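Local coordinates for protein arginine--tRNA ligase (Campylobacter jejuni, PDB 3FNR) that attaches L-arginine to its cognate tRNA in an ATP-dependent reaction that releases AMP and diphosphate, as a monomeric class I aminoacyl-tRNA synthetase, at residues L197-K202 with K206-I211; L33-S38 with I224-D229; D229-G234 with N265-I270; H49-V54 with C317-E322; Q273-L278 with Y310-K315. The protein carries 1 engineered substitution. One frame throughout, in Å; residues are numbered along the deposited sequence. Where two conformers were deposited one is given.

Interaction 1 of 5, residues L197-K202 with K206-I211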
# COMPACT_ATOMS: atom_id res chain seq x y z
N LEU A 197 -4.35 29.79 12.66
CA LEU A 197 -3.58 28.94 13.56
C LEU A 197 -2.18 29.54 13.75
O LEU A 197 -1.51 29.87 12.78
CB LEU A 197 -3.46 27.51 13.00
CG LEU A 197 -2.55 26.49 13.71
CD1 LEU A 197 -3.23 25.83 14.90
CD2 LEU A 197 -2.09 25.44 12.72
N ALA A 198 -1.76 29.67 15.01
CA ALA A 198 -0.47 30.27 15.34
C ALA A 198 0.67 29.26 15.23
O ALA A 198 1.42 29.05 16.18
CB ALA A 198 -0.52 30.86 16.75
N SER A 199 0.82 28.67 14.05
CA SER A 199 1.70 27.52 13.84
C SER A 199 3.19 27.85 13.87
O SER A 199 4.01 26.99 14.19
CB SER A 199 1.34 26.78 12.55
OG SER A 199 1.14 27.68 11.48
N SER A 200 3.52 29.11 13.58
CA SER A 200 4.91 29.58 13.66
C SER A 200 5.44 29.66 15.11
O SER A 200 6.65 29.77 15.32
CB SER A 200 5.06 30.93 12.97
OG SER A 200 4.27 31.90 13.63
N GLN A 201 4.54 29.59 16.09
CA GLN A 201 4.92 29.48 17.50
C GLN A 201 5.35 28.06 17.85
O GLN A 201 5.82 27.79 18.96
CB GLN A 201 3.76 29.92 18.41
CG GLN A 201 3.32 31.38 18.24
CD GLN A 201 2.27 31.83 19.26
OE1 GLN A 201 2.01 31.14 20.26
NE2 GLN A 201 1.65 32.98 19.01
N LYS A 202 5.17 27.14 16.90
CA LYS A 202 5.49 25.72 17.05
C LYS A 202 6.34 25.18 15.89
O LYS A 202 6.27 23.99 15.57
CB LYS A 202 4.20 24.91 17.19
CG LYS A 202 4.01 24.19 18.52
CD LYS A 202 3.35 25.06 19.58
CE LYS A 202 3.30 24.31 20.90
NZ LYS A 202 3.08 25.21 22.06
N LYS A 206 5.25 29.90 8.71
CA LYS A 206 4.33 31.01 8.92
C LYS A 206 2.97 30.53 9.45
O LYS A 206 2.69 29.33 9.43
CB LYS A 206 4.14 31.80 7.61
CG LYS A 206 3.57 30.98 6.46
CD LYS A 206 3.35 31.82 5.22
CE LYS A 206 2.62 31.02 4.15
NZ LYS A 206 2.32 31.82 2.93
N ASP A 207 2.14 31.46 9.91
CA ASP A 207 0.82 31.12 10.41
C ASP A 207 -0.15 30.81 9.27
O ASP A 207 0.09 31.22 8.13
CB ASP A 207 0.29 32.23 11.32
CG ASP A 207 1.01 32.28 12.66
OD1 ASP A 207 0.85 33.28 13.38
OD2 ASP A 207 1.74 31.33 12.99
N ARG A 208 -1.22 30.09 9.58
CA ARG A 208 -2.09 29.50 8.56
C ARG A 208 -3.56 29.80 8.80
O ARG A 208 -4.00 29.85 9.94
CB ARG A 208 -1.90 27.98 8.52
CG ARG A 208 -0.45 27.47 8.50
CD ARG A 208 0.22 27.72 7.17
NE ARG A 208 1.67 27.50 7.25
CZ ARG A 208 2.49 27.47 6.20
NH1 ARG A 208 3.78 27.25 6.39
NH2 ARG A 208 2.02 27.64 4.97
N VAL A 209 -4.33 29.96 7.73
CA VAL A 209 -5.77 30.25 7.85
C VAL A 209 -6.59 28.99 8.15
O VAL A 209 -6.56 28.01 7.38
CB VAL A 209 -6.32 30.94 6.58
CG1 VAL A 209 -7.84 31.18 6.70
CG2 VAL A 209 -5.61 32.25 6.35
N ILE A 210 -7.32 29.03 9.26
CA ILE A 210 -8.26 27.98 9.64
C ILE A 210 -9.65 28.30 9.11
O ILE A 210 -10.26 27.48 8.42
CB ILE A 210 -8.30 27.78 11.18
CG1 ILE A 210 -6.94 27.32 11.70
CG2 ILE A 210 -9.36 26.76 11.57
CD1 ILE A 210 -6.31 26.16 10.91
N ILE A 211 -10.16 29.49 9.43
CA ILE A 211 -11.46 29.93 8.95
C ILE A 211 -11.28 31.17 8.09
O ILE A 211 -10.65 32.15 8.50
CB ILE A 211 -12.44 30.24 10.12
CG1 ILE A 211 -12.50 29.08 11.12
CG2 ILE A 211 -13.84 30.61 9.60
CD1 ILE A 211 -13.00 27.75 10.56
O HOH W 1 1.30 33.80 15.91
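D207 reaches back over the connection of a beta-hairpin, strands 194-197 and 208-211 of a small three-stranded antiparallel sheet in the catalytic domain, and its carboxylate bonds across that connection to S200, in the 3-10 segment 199-201. From the backbone outward, CB of D207 lies 3.3 Å from L197 O. CG, held beside the backbone N by a chi1 of -72°, directs the carboxylate to the 3-10 segment. OD2 then takes two donors: S200 N, at 2.9 Å and nearly in line with the C-O bond of the carboxylate, and S200 OG, from well above the carboxylate plane. OD1 receives a water that also accepts from Q201 NE2, and Y189 OH is a further partner of OD1. Next along the hairpin, L197 and R208 form a hydrogen-bonded antiparallel pair, with L197 N to R208 O at 2.7 Å and the return bond, R208 N to L197 O, at 3.2 Å. R208 NE forms a salt bridge with D204 OD1, inside the connection. S199 OG bonds to D204 OD1 too, but K206 O is also within its reach, the proton undecided. K206 CG lies over one face of the R208 guanidinium. Beyond this pair the contact becomes apolar, where L197 CB rests 3.7 Å from I210 CG1.

Interaction 2 of 5, residues L33-S38 with I224-D229; sequences LLEYVS and IVYHKD
E35 lays the end of its side chain against the ring edge of Y226. OE1 of E35 is 3.4 Å from CE2 of Y226 and close to the ring plane, CD of E35 lies in that plane at the same edge, and CG of E35 comes 3.7 Å from Y226 OH. Carboxylate and ring are turned 68° to each other, so the carboxylate meets the ring's edge through OE1 and does not stack on it. Torsions bring the groups together: CG is anti to the backbone N in both residues, which sends E35 (chi1 178°) off the strand toward the helix and the ring of Y226 out from helix 219-231, and the E35 chain then bends at chi2 (-128°). No polar bond joins the two segments here, and the carboxylate is satisfied from other directions. OE1 forms a salt bridge with K230, one turn further along the helix, while OE2 accepts from S38 OG at 2.7 Å through the lone pair facing away from OE1. S38 OG is also hydrogen-bonded to Y75 N. The phenol of Y226 has E73 as its hydrogen-bond partner, on the adjoining strand 69-76. H227 stands further back, its CE1 4.4 Å from E35 OE1, with its nitrogens engaged by D223 O and N240. Strand 31-35 is followed, after a short loop, by the HIGH region, which starts at A39. A parallel sheet with helices packed on it is the Rossmann-like catalytic fold of class I synthetases, and this contact joins strand 31-35 to helix 219-231 within it.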
# COMPACT_ATOMS: atom_id res chain seq x y z
N LEU A 33 -2.45 3.29 13.95
CA LEU A 33 -3.47 3.62 12.96
C LEU A 33 -2.83 4.20 11.71
O LEU A 33 -2.29 5.31 11.74
CB LEU A 33 -4.51 4.61 13.53
CG LEU A 33 -5.60 5.11 12.55
CD1 LEU A 33 -6.46 3.95 12.04
CD2 LEU A 33 -6.47 6.18 13.19
N LEU A 34 -2.91 3.46 10.61
CA LEU A 34 -2.38 3.92 9.33
C LEU A 34 -3.48 4.48 8.44
O LEU A 34 -4.44 3.78 8.11
CB LEU A 34 -1.68 2.77 8.60
CG LEU A 34 -0.56 2.88 7.55
CD1 LEU A 34 -0.73 1.76 6.53
CD2 LEU A 34 -0.44 4.22 6.85
N GLU A 35 -3.31 5.72 8.01
CA GLU A 35 -4.20 6.27 7.00
C GLU A 35 -3.38 6.47 5.75
O GLU A 35 -2.38 7.18 5.77
CB GLU A 35 -4.80 7.60 7.44
CG GLU A 35 -5.71 8.22 6.37
CD GLU A 35 -5.35 9.67 6.06
OE1 GLU A 35 -4.92 10.39 6.99
OE2 GLU A 35 -5.49 10.09 4.89
N TYR A 36 -3.81 5.82 4.67
CA TYR A 36 -3.08 5.89 3.42
C TYR A 36 -3.99 5.84 2.19
O TYR A 36 -5.18 5.53 2.30
CB TYR A 36 -1.97 4.84 3.37
CG TYR A 36 -2.39 3.39 3.17
CD1 TYR A 36 -3.19 2.72 4.10
CD2 TYR A 36 -1.93 2.67 2.07
CE1 TYR A 36 -3.54 1.38 3.92
CE2 TYR A 36 -2.28 1.34 1.87
CZ TYR A 36 -3.08 0.70 2.80
OH TYR A 36 -3.41 -0.61 2.59
N VAL A 37 -3.39 6.12 1.04
CA VAL A 37 -4.05 6.27 -0.26
C VAL A 37 -4.93 7.52 -0.25
O VAL A 37 -4.49 8.57 -0.73
CB VAL A 37 -4.83 4.99 -0.77
CG1 VAL A 37 -5.23 5.16 -2.22
CG2 VAL A 37 -3.97 3.73 -0.63
N SER A 38 -6.14 7.41 0.30
CA SER A 38 -7.07 8.54 0.48
C SER A 38 -7.21 9.42 -0.75
O SER A 38 -7.14 10.64 -0.65
CB SER A 38 -6.66 9.41 1.67
OG SER A 38 -6.71 8.67 2.88
N ILE A 224 -7.04 19.16 10.12
CA ILE A 224 -6.86 19.22 11.58
C ILE A 224 -7.97 18.48 12.35
O ILE A 224 -7.67 17.65 13.24
CB ILE A 224 -6.74 20.67 12.07
CG1 ILE A 224 -5.49 21.33 11.48
CG2 ILE A 224 -6.66 20.71 13.59
CD1 ILE A 224 -5.33 22.75 11.85
N VAL A 225 -9.22 18.77 11.99
CA VAL A 225 -10.42 18.10 12.54
C VAL A 225 -10.31 16.57 12.45
O VAL A 225 -10.52 15.88 13.45
CB VAL A 225 -11.71 18.57 11.80
CG1 VAL A 225 -12.92 17.71 12.17
CG2 VAL A 225 -12.00 20.04 12.09
N TYR A 226 -9.98 16.07 11.27
CA TYR A 226 -9.82 14.63 11.04
C TYR A 226 -8.70 14.06 11.90
O TYR A 226 -8.86 13.03 12.56
CB TYR A 226 -9.53 14.35 9.56
CG TYR A 226 -9.31 12.89 9.25
CD1 TYR A 226 -10.19 11.92 9.73
CD2 TYR A 226 -8.23 12.47 8.47
CE1 TYR A 226 -9.99 10.58 9.46
CE2 TYR A 226 -8.03 11.12 8.19
CZ TYR A 226 -8.92 10.19 8.69
OH TYR A 226 -8.76 8.85 8.43
N HIS A 227 -7.56 14.74 11.89
CA HIS A 227 -6.41 14.29 12.67
C HIS A 227 -6.65 14.31 14.17
O HIS A 227 -6.16 13.42 14.89
CB HIS A 227 -5.17 15.09 12.28
CG HIS A 227 -4.49 14.55 11.07
ND1 HIS A 227 -4.89 14.85 9.78
CD2 HIS A 227 -3.45 13.69 10.95
CE1 HIS A 227 -4.11 14.22 8.92
NE2 HIS A 227 -3.23 13.50 9.60
N LYS A 228 -7.43 15.28 14.64
CA LYS A 228 -7.85 15.34 16.04
C LYS A 228 -8.62 14.07 16.43
O LYS A 228 -8.38 13.48 17.48
CB LYS A 228 -8.73 16.57 16.29
CG LYS A 228 -9.18 16.72 17.75
CD LYS A 228 -10.10 17.91 17.94
CE LYS A 228 -10.66 17.96 19.35
NZ LYS A 228 -11.78 16.99 19.50
N ASP A 229 -9.56 13.67 15.58
CA ASP A 229 -10.25 12.38 15.73
C ASP A 229 -9.27 11.19 15.73
O ASP A 229 -9.24 10.44 16.69
CB ASP A 229 -11.32 12.23 14.65
CG ASP A 229 -12.01 10.86 14.67
OD1 ASP A 229 -12.01 10.16 15.70
OD2 ASP A 229 -12.58 10.49 13.63

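Interaction 3 of 5, residues D229-G234 with N265-I270; sequences DKMSRG and NNLEII
N266 and L267 receive the side chain of M231, which comes off the last turn of helix 219-231. In sequence order, N266 closes a 3-10 turn and offers its backbone: N266 O is 4.1 Å from M231 SD, a van der Waals approach. L267 opens strand 267-279 and makes the main contact through CB, which lies 4.0 Å from M231 CE and 4.1 Å from M231 SD. The two side chains run at about a right angle, so the thioether end of the methionine lies across the base of the leucine. M231 gets there by bending at both chi2 (-96°) and chi3 (-90°), which curls the methyl group round to the strand. The next residue, E268, forms a salt bridge with R394. M257 of helix 250-258 and F262 also touch M231, and M253 touches L267, which extends the apolar patch. With 130 Å² buried, summed over both sides, and a surface that is mainly apolar apart from the N266 carbonyl, the join between helix end and strand start depends on dispersion and shape, with little directional bonding.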
# COMPACT_ATOMS: atom_id res chain seq x y z
N ASP A 229 -9.56 13.67 15.58
CA ASP A 229 -10.25 12.38 15.73
C ASP A 229 -9.27 11.19 15.73
O ASP A 229 -9.24 10.44 16.69
CB ASP A 229 -11.32 12.23 14.65
CG ASP A 229 -12.01 10.86 14.67
OD1 ASP A 229 -12.01 10.16 15.70
OD2 ASP A 229 -12.58 10.49 13.63
N LYS A 230 -8.45 11.05 14.68
CA LYS A 230 -7.47 9.93 14.62
C LYS A 230 -6.55 9.81 15.84
O LYS A 230 -6.32 8.70 16.35
CB LYS A 230 -6.60 10.01 13.37
CG LYS A 230 -7.30 9.73 12.06
CD LYS A 230 -6.28 9.49 10.95
CE LYS A 230 -5.40 10.68 10.73
NZ LYS A 230 -4.44 10.48 9.60
N MET A 231 -6.04 10.94 16.32
CA MET A 231 -5.08 10.95 17.44
C MET A 231 -5.71 10.78 18.83
O MET A 231 -5.00 10.63 19.83
CB MET A 231 -4.25 12.23 17.42
CG MET A 231 -3.41 12.39 16.16
SD MET A 231 -1.73 11.82 16.39
CE MET A 231 -1.04 13.36 16.93
N SER A 232 -7.03 10.83 18.90
CA SER A 232 -7.69 10.69 20.19
C SER A 232 -8.45 9.38 20.23
O SER A 232 -9.51 9.28 20.85
CB SER A 232 -8.63 11.88 20.44
OG SER A 232 -9.63 11.90 19.43
N ARG A 233 -7.91 8.37 19.55
CA ARG A 233 -8.60 7.08 19.45
C ARG A 233 -7.95 5.97 20.26
O ARG A 233 -8.44 4.84 20.27
CB ARG A 233 -8.74 6.66 17.99
CG ARG A 233 -9.87 7.33 17.24
CD ARG A 233 -10.04 6.66 15.88
NE ARG A 233 -10.37 7.61 14.82
CZ ARG A 233 -10.35 7.33 13.53
NH1 ARG A 233 -10.00 6.10 13.13
NH2 ARG A 233 -10.66 8.26 12.64
N GLY A 234 -6.86 6.28 20.95
CA GLY A 234 -6.20 5.29 21.80
C GLY A 234 -5.07 4.50 21.17
O GLY A 234 -4.51 3.61 21.81
N ASN A 265 5.18 13.74 18.11
CA ASN A 265 6.01 12.57 17.81
C ASN A 265 5.20 11.28 17.65
O ASN A 265 5.72 10.29 17.15
CB ASN A 265 7.09 12.37 18.88
CG ASN A 265 8.23 13.37 18.76
OD1 ASN A 265 8.44 13.98 17.70
ND2 ASN A 265 8.98 13.53 19.84
N ASN A 266 3.95 11.29 18.08
CA ASN A 266 3.04 10.16 17.87
C ASN A 266 2.31 10.22 16.52
O ASN A 266 1.49 9.35 16.22
CB ASN A 266 2.06 10.04 19.04
CG ASN A 266 2.75 9.60 20.33
OD1 ASN A 266 3.84 9.03 20.30
ND2 ASN A 266 2.11 9.86 21.46
N LEU A 267 2.62 11.24 15.73
CA LEU A 267 2.24 11.29 14.32
C LEU A 267 3.49 11.10 13.46
O LEU A 267 4.38 11.96 13.41
CB LEU A 267 1.51 12.59 13.98
CG LEU A 267 0.95 12.73 12.55
CD1 LEU A 267 -0.11 11.68 12.23
CD2 LEU A 267 0.38 14.11 12.35
N GLU A 268 3.55 9.95 12.80
CA GLU A 268 4.70 9.57 11.99
C GLU A 268 4.33 9.76 10.53
O GLU A 268 3.38 9.15 10.05
CB GLU A 268 5.04 8.10 12.29
CG GLU A 268 6.12 7.49 11.41
CD GLU A 268 6.33 5.99 11.66
OE1 GLU A 268 6.05 5.51 12.79
OE2 GLU A 268 6.78 5.30 10.72
N ILE A 269 5.04 10.65 9.83
CA ILE A 269 4.79 10.88 8.41
C ILE A 269 5.82 10.11 7.57
O ILE A 269 7.03 10.34 7.69
CB ILE A 269 4.85 12.39 8.00
CG1 ILE A 269 4.02 13.29 8.93
CG2 ILE A 269 4.45 12.57 6.54
CD1 ILE A 269 2.54 12.97 8.99
N ILE A 270 5.33 9.19 6.74
CA ILE A 270 6.18 8.48 5.77
C ILE A 270 6.00 9.09 4.39
O ILE A 270 4.88 9.24 3.92
CB ILE A 270 5.85 6.98 5.74
CG1 ILE A 270 6.25 6.32 7.06
CG2 ILE A 270 6.52 6.29 4.54
CD1 ILE A 270 5.75 4.91 7.20

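Interaction 4 of 5, residues H49-V54 with C317-E322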
# COMPACT_ATOMS: atom_id res chain seq x y z
N HIS A 49 -0.39 6.88 -7.07
CA HIS A 49 -0.91 6.36 -5.80
C HIS A 49 -0.36 4.98 -5.46
O HIS A 49 -0.51 4.51 -4.33
CB HIS A 49 -2.45 6.27 -5.85
CG HIS A 49 -3.13 7.61 -5.81
ND1 HIS A 49 -3.86 8.09 -6.88
CD2 HIS A 49 -3.20 8.55 -4.85
CE1 HIS A 49 -4.35 9.28 -6.57
NE2 HIS A 49 -3.95 9.59 -5.34
N ALA A 50 0.28 4.33 -6.43
CA ALA A 50 0.64 2.92 -6.31
C ALA A 50 1.69 2.63 -5.24
O ALA A 50 1.52 1.68 -4.46
CB ALA A 50 1.05 2.34 -7.67
N ARG A 51 2.75 3.43 -5.19
CA ARG A 51 3.81 3.23 -4.21
C ARG A 51 3.29 3.34 -2.78
O ARG A 51 3.56 2.46 -1.97
CB ARG A 51 4.98 4.18 -4.42
CG ARG A 51 6.23 3.72 -3.68
CD ARG A 51 7.36 4.69 -3.89
NE ARG A 51 8.66 4.10 -3.58
CZ ARG A 51 9.82 4.63 -3.96
NH1 ARG A 51 9.83 5.75 -4.67
NH2 ARG A 51 10.97 4.04 -3.63
N GLY A 52 2.53 4.40 -2.50
CA GLY A 52 1.89 4.58 -1.19
C GLY A 52 0.99 3.41 -0.84
O GLY A 52 1.09 2.84 0.25
N ALA A 53 0.14 3.03 -1.79
CA ALA A 53 -0.78 1.89 -1.59
C ALA A 53 -0.03 0.57 -1.31
O ALA A 53 -0.34 -0.13 -0.34
CB ALA A 53 -1.67 1.74 -2.79
N VAL A 54 0.97 0.26 -2.13
CA VAL A 54 1.72 -1.00 -2.02
C VAL A 54 2.53 -1.01 -0.73
O VAL A 54 2.52 -2.00 0.01
CB VAL A 54 2.61 -1.24 -3.27
CG1 VAL A 54 3.67 -2.36 -3.03
CG2 VAL A 54 1.74 -1.58 -4.47
N CYS A 317 11.65 4.03 0.40
CA CYS A 317 10.42 4.78 0.10
C CYS A 317 10.63 6.24 -0.29
O CYS A 317 9.94 6.76 -1.17
CB CYS A 317 9.45 4.68 1.28
SG CYS A 317 7.70 4.87 0.81
N ASP A 318 11.59 6.90 0.36
CA ASP A 318 11.89 8.31 0.08
C ASP A 318 13.00 8.50 -0.97
O ASP A 318 13.57 9.60 -1.09
CB ASP A 318 12.18 9.08 1.38
CG ASP A 318 13.28 8.43 2.25
OD1 ASP A 318 13.55 8.98 3.34
OD2 ASP A 318 13.86 7.39 1.86
N THR A 319 13.31 7.44 -1.71
CA THR A 319 14.27 7.50 -2.82
C THR A 319 13.56 7.20 -4.15
O THR A 319 12.59 6.42 -4.17
CB THR A 319 15.45 6.52 -2.62
OG1 THR A 319 15.02 5.17 -2.87
CG2 THR A 319 16.02 6.61 -1.20
N HIS A 320 14.04 7.83 -5.23
CA HIS A 320 13.47 7.65 -6.58
C HIS A 320 13.62 6.22 -7.10
O HIS A 320 14.71 5.64 -7.03
CB HIS A 320 14.15 8.60 -7.57
CG HIS A 320 13.80 10.04 -7.38
ND1 HIS A 320 12.67 10.61 -7.92
CD2 HIS A 320 14.45 11.04 -6.73
CE1 HIS A 320 12.62 11.89 -7.60
NE2 HIS A 320 13.70 12.17 -6.88
N LEU A 321 12.53 5.68 -7.63
CA LEU A 321 12.51 4.34 -8.19
C LEU A 321 12.28 4.43 -9.69
O LEU A 321 11.32 5.05 -10.15
CB LEU A 321 11.42 3.51 -7.50
CG LEU A 321 11.29 1.99 -7.66
CD1 LEU A 321 10.24 1.62 -8.70
CD2 LEU A 321 12.62 1.26 -7.93
N GLU A 322 13.18 3.81 -10.44
CA GLU A 322 13.04 3.70 -11.89
C GLU A 322 13.03 2.23 -12.27
O GLU A 322 13.90 1.47 -11.83
CB GLU A 322 14.19 4.43 -12.59
CG GLU A 322 14.05 4.50 -14.11
CD GLU A 322 15.37 4.81 -14.81
OE1 GLU A 322 16.32 4.01 -14.70
OE2 GLU A 322 15.44 5.87 -15.48
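R51 drives its guanidinium into the loop 317-320 and grips one carbonyl with two nitrogens. NH1 and NH2 of R51 both donate to T319 O at 2.9 Å, end-on, with N-H...O angles of 137° and 135°; these bends follow from two donors sharing a single acceptor. T319 O lies at the edge of the guanidinium, slightly tilted from its plane. The two faces are also occupied: C317 O sits 3.5 Å above the plane and over its centre, while CB of L321 covers the opposite face, 3.9 Å from R51 NH2. The partly negative C317 O over the guanidinium centre probably helps to stabilise its charge, and the pair of faces with the forked bond would fix the rotation of the group.

The next shell completes the grip. R51 NH2 also donates to K315 O and R51 NH1 to Q273 O, so the arginine gathers backbone carbonyls from the 315-319 loop and from Q273, at the break in strand 267-279. The reach depends on an extended chain from CG to NE, with chi1 at -163° aiming it off the helix axis. T319 OG1 turns instead to K316 O, which closes the loop on itself, and V275 touches both R51 and L321.

R51 sits two residues beyond H49, the last residue of the HIGH region. The contact therefore joins the first turn of helix 50-65, which follows that motif, to the edge of the sheet where strand 321-324 pairs in parallel with strand 267-279 and helix 305-311 packs alongside.

Interaction 5 of 5, residues Q273-L278 with Y310-K315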
# COMPACT_ATOMS: atom_id res chain seq x y z
N GLN A 273 8.20 8.54 -2.47
CA GLN A 273 8.81 9.26 -3.59
C GLN A 273 8.27 8.87 -4.96
O GLN A 273 7.61 7.84 -5.11
CB GLN A 273 10.33 9.16 -3.55
CG GLN A 273 10.99 10.43 -3.05
CD GLN A 273 11.19 11.50 -4.12
OE1 GLN A 273 10.36 11.69 -5.02
NE2 GLN A 273 12.30 12.23 -4.02
N MET A 274 8.56 9.73 -5.94
CA MET A 274 8.11 9.53 -7.31
C MET A 274 8.68 8.25 -7.93
O MET A 274 9.80 7.83 -7.63
CB MET A 274 8.48 10.75 -8.17
CG MET A 274 7.51 11.04 -9.32
SD MET A 274 6.08 12.01 -8.81
CE MET A 274 5.29 12.30 -10.39
N VAL A 275 7.88 7.63 -8.79
CA VAL A 275 8.29 6.43 -9.52
C VAL A 275 8.34 6.74 -11.03
O VAL A 275 7.42 7.36 -11.57
CB VAL A 275 7.36 5.23 -9.23
CG1 VAL A 275 7.74 4.03 -10.07
CG2 VAL A 275 7.40 4.87 -7.76
N SER A 276 9.42 6.33 -11.69
CA SER A 276 9.50 6.39 -13.15
C SER A 276 9.29 5.01 -13.75
O SER A 276 10.07 4.09 -13.48
CB SER A 276 10.85 6.95 -13.61
OG SER A 276 10.98 8.31 -13.25
N LEU A 277 8.25 4.87 -14.56
CA LEU A 277 8.03 3.62 -15.28
C LEU A 277 8.54 3.73 -16.71
O LEU A 277 8.28 4.72 -17.39
CB LEU A 277 6.55 3.23 -15.28
CG LEU A 277 6.00 2.53 -14.05
CD1 LEU A 277 4.48 2.49 -14.14
CD2 LEU A 277 6.57 1.12 -13.88
N LEU A 278 9.27 2.70 -17.14
CA LEU A 278 9.81 2.65 -18.49
C LEU A 278 9.33 1.41 -19.22
O LEU A 278 9.06 0.38 -18.60
CB LEU A 278 11.34 2.64 -18.47
CG LEU A 278 12.13 3.78 -17.84
CD1 LEU A 278 13.59 3.41 -17.77
CD2 LEU A 278 11.96 5.06 -18.62
N TYR A 310 5.97 -6.16 -6.26
CA TYR A 310 7.41 -6.30 -6.13
C TYR A 310 8.11 -4.98 -6.42
O TYR A 310 8.86 -4.47 -5.58
CB TYR A 310 7.98 -7.39 -7.04
CG TYR A 310 9.44 -7.68 -6.72
CD1 TYR A 310 10.48 -6.89 -7.27
CD2 TYR A 310 9.79 -8.69 -5.84
CE1 TYR A 310 11.82 -7.13 -6.94
CE2 TYR A 310 11.12 -8.95 -5.51
CZ TYR A 310 12.12 -8.16 -6.05
OH TYR A 310 13.43 -8.43 -5.72
N ILE A 311 7.87 -4.45 -7.62
CA ILE A 311 8.54 -3.27 -8.13
C ILE A 311 8.36 -2.10 -7.18
O ILE A 311 9.34 -1.44 -6.83
CB ILE A 311 7.98 -2.90 -9.53
CG1 ILE A 311 8.40 -3.95 -10.56
CG2 ILE A 311 8.47 -1.53 -9.97
CD1 ILE A 311 7.54 -3.93 -11.82
N PHE A 312 7.13 -1.89 -6.71
CA PHE A 312 6.82 -0.72 -5.90
C PHE A 312 7.30 -0.79 -4.45
O PHE A 312 7.20 0.18 -3.70
CB PHE A 312 5.33 -0.35 -6.03
CG PHE A 312 5.01 0.36 -7.32
CD1 PHE A 312 5.01 1.74 -7.38
CD2 PHE A 312 4.74 -0.36 -8.48
CE1 PHE A 312 4.73 2.41 -8.57
CE2 PHE A 312 4.47 0.30 -9.67
CZ PHE A 312 4.46 1.68 -9.72
N LEU A 313 7.82 -1.95 -4.06
CA LEU A 313 8.39 -2.16 -2.74
C LEU A 313 9.91 -2.20 -2.77
O LEU A 313 10.55 -2.19 -1.72
CB LEU A 313 7.85 -3.46 -2.16
CG LEU A 313 7.82 -3.60 -0.64
CD1 LEU A 313 6.69 -2.74 -0.06
CD2 LEU A 313 7.66 -5.05 -0.27
N SER A 314 10.48 -2.21 -3.97
CA SER A 314 11.86 -2.68 -4.19
C SER A 314 12.95 -1.68 -3.86
O SER A 314 14.13 -2.03 -3.85
CB SER A 314 12.02 -3.19 -5.63
OG SER A 314 11.89 -2.12 -6.55
N LYS A 315 12.59 -0.43 -3.59
CA LYS A 315 13.58 0.56 -3.19
C LYS A 315 13.04 1.42 -2.06
O LYS A 315 11.83 1.66 -1.97
CB LYS A 315 14.03 1.40 -4.39
CG LYS A 315 15.35 2.20 -4.22
CD LYS A 315 16.63 1.34 -4.15
CE LYS A 315 17.07 0.99 -2.72
NZ LYS A 315 17.22 2.17 -1.81
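This is a small hydrophobic contact between a sheet and the turn that follows helix 305-311: the F312 ring packs against V275 and L277 of strand 267-279. V275 is the main partner. Both of its methyls, CG1 and CG2, lie 3.7 Å from F312 CE1, so the valine fork straddles one ring carbon. CB of V275 is 3.9 Å from the same atom. CG2 approaches the ring obliquely, while CD1 of L277 meets it near the plane at the edge, 4.5 Å from F312 CZ. Two residues apart on the strand, V275 and L277 thus reach different parts of one ring. F312 is placed by a type I beta turn from I311 to S314, in which S314 N bonds to I311 O at 3.2 Å and S314 OG adds a second donor to that oxygen at 2.7 Å. Within the Rossmann-like catalytic core of the class I enzyme, the turn lies beside the parallel pair 267-279 and 321-324, and A50 and R51 of helix 50-65 also touch F312. The phenylalanine leaves the turn with CG beside its own backbone N (chi1 -77°), which swings the ring to the strand and sets CE1 against the valine methyls.

How the interactions relate
Interactions 2 to 5 are all attached to the same mixed sheet, whereas interaction 1 lies in a small antiparallel sheet, its centre about 32 Å from the centre of the chain, and touches interaction 2 through I210 and L197 against I224. Interactions 2 and 4 are buried; 1, 3 and 5 are partly buried. Interactions 2 and 3 share helix 219-231 and D229, with L33 packing on K230 and R233, but the first is an acid-to-ring contact and the second an apolar one. Interactions 4 and 5 lie about 5 Å apart between centres and use neighbouring parallel strands: arginine-to-carbonyl bonding beside a hydrocarbon cluster. Interaction 2 also meets interaction 4, Y36 and V37 packing on G52 and A53. Strand 267-279 serves both interactions 3 and 5.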